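Local coordinates for ScaE cell-surface anchored scaffoldin protein (Ruminococcus flavefaciens, PDB 2ZF9) that probably tethers cellulosome components to the bacterial cell surface, its type III cohesin module, the part described here, binding dockerin modules, at residues L131-P134 and A135-P139. Sequence-based numbering, arbitrary orientation.
Sequences LQVP and ADAQP
A type I beta turn from Pro134 to Ala137 carries the chain out of strand 124-132, and its closing bond is the evidence for it: Ala137 N donates to Pro134 O at 3.3 Å, with the N-H pointing almost straight at the oxygen (163°). Backbone angles of Ala135 and Asp136 suit the two central positions. Val133 and Ala137, both buried, meet through Val133 CG1 and Ala137 CB at 3.5 Å; chi1 of 174° turns this methyl away from the backbone N of Val133 and lays it beside the carbonyl carbon, where it reaches the Ala137 methyl. Asp136 is exposed, with chi1 of 64° setting its CG between N and C; Asp136 OD1 comes up beside the CB-CG edge of the Pro134 ring, 3.2 Å from Pro134 CB and 3.5 Å from Pro134 CG, a van der Waals approach. There is also a weak hydrogen bond from Gln138 NE2 to Asp136 O. Val133, Pro134 and Ala137 all rest on Tyr143 of strand 142-149, while Ile185 and Val187 of strand 180-187 meet Val133 and Ala137 respectively, so the turn's apolar side packs against strands 142-149 and 180-187, which pair antiparallel.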
loop_
_atom_site.group_PDB
_atom_site.type_symbol
_atom_site.label_atom_id
_atom_site.label_comp_id
_atom_site.label_asym_id
_atom_site.label_seq_id
_atom_site.Cartn_x
_atom_site.Cartn_y
_atom_site.Cartn_z
ATOM N N LEU A 131 -6.718 -8.415 7.492
ATOM C CA LEU A 131 -5.922 -9.622 7.380
ATOM C C LEU A 131 -6.106 -10.413 8.653
ATOM O O LEU A 131 -6.107 -9.851 9.748
ATOM C CB LEU A 131 -4.421 -9.297 7.174
ATOM C CG LEU A 131 -4.092 -8.643 5.828
ATOM C CD1 LEU A 131 -2.620 -8.265 5.748
ATOM C CD2 LEU A 131 -4.459 -9.578 4.683
ATOM N N GLN A 132 -6.273 -11.718 8.504
ATOM C CA GLN A 132 -6.416 -12.567 9.671
ATOM C C GLN A 132 -5.123 -13.360 9.987
ATOM O O GLN A 132 -4.510 -13.983 9.125
ATOM C CB GLN A 132 -7.646 -13.477 9.539
ATOM C CG GLN A 132 -7.879 -14.376 10.789
ATOM C CD GLN A 132 -9.128 -15.236 10.661
ATOM O OE1 GLN A 132 -9.435 -15.732 9.580
ATOM N NE2 GLN A 132 -9.853 -15.421 11.778
ATOM N N VAL A 133 -4.721 -13.281 11.238
ATOM C CA VAL A 133 -3.508 -13.920 11.767
ATOM C C VAL A 133 -3.790 -15.413 11.989
ATOM O O VAL A 133 -4.909 -15.781 12.346
ATOM C CB VAL A 133 -3.155 -13.215 13.086
ATOM C CG1 VAL A 133 -1.992 -13.883 13.807
ATOM C CG2 VAL A 133 -2.852 -11.736 12.818
ATOM N N PRO A 134 -2.813 -16.289 11.707
ATOM C CA PRO A 134 -3.101 -17.741 11.868
ATOM C C PRO A 134 -3.312 -18.213 13.310
ATOM O O PRO A 134 -2.906 -17.552 14.267
ATOM C CB PRO A 134 -1.860 -18.416 11.280
ATOM C CG PRO A 134 -0.778 -17.367 11.337
ATOM C CD PRO A 134 -1.463 -16.044 11.159
ATOM N N ALA A 135 -3.949 -19.371 13.459
ATOM C CA ALA A 135 -4.280 -19.889 14.782
ATOM C C ALA A 135 -3.000 -20.243 15.578
ATOM O O ALA A 135 -3.009 -20.263 16.807
ATOM C CB ALA A 135 -5.241 -21.098 14.665
ATOM N N ASP A 136 -1.883 -20.432 14.887
ATOM C CA ASP A 136 -0.654 -20.845 15.563
ATOM C C ASP A 136 0.285 -19.705 15.934
ATOM O O ASP A 136 1.405 -19.961 16.361
ATOM C CB ASP A 136 0.084 -21.920 14.726
ATOM C CG ASP A 136 0.572 -21.397 13.378
ATOM O OD1 ASP A 136 0.069 -20.348 12.920
ATOM O OD2 ASP A 136 1.456 -22.047 12.769
ATOM N N ALA A 137 -0.157 -18.456 15.772
ATOM C CA ALA A 137 0.696 -17.309 16.051
ATOM C C ALA A 137 1.278 -17.371 17.463
ATOM O O ALA A 137 0.545 -17.665 18.429
ATOM C CB ALA A 137 -0.081 -15.997 15.860
ATOM N N GLN A 138 2.566 -17.040 17.561
ATOM C CA GLN A 138 3.348 -17.075 18.810
ATOM C C GLN A 138 4.043 -15.745 19.070
ATOM O O GLN A 138 4.409 -15.058 18.104
ATOM C CB GLN A 138 4.452 -18.155 18.718
ATOM C CG GLN A 138 3.976 -19.589 18.615
ATOM C CD GLN A 138 3.177 -19.998 19.829
ATOM O OE1 GLN A 138 3.546 -19.682 20.971
ATOM N NE2 GLN A 138 2.055 -20.684 19.594
ATOM N N PRO A 139 4.336 -15.424 20.358
ATOM C CA PRO A 139 5.104 -14.220 20.694
ATOM C C PRO A 139 6.329 -14.166 19.814
ATOM O O PRO A 139 6.958 -15.204 19.579
ATOM C CB PRO A 139 5.562 -14.467 22.151
ATOM C CG PRO A 139 4.545 -15.413 22.725
ATOM C CD PRO A 139 4.011 -16.240 21.553
#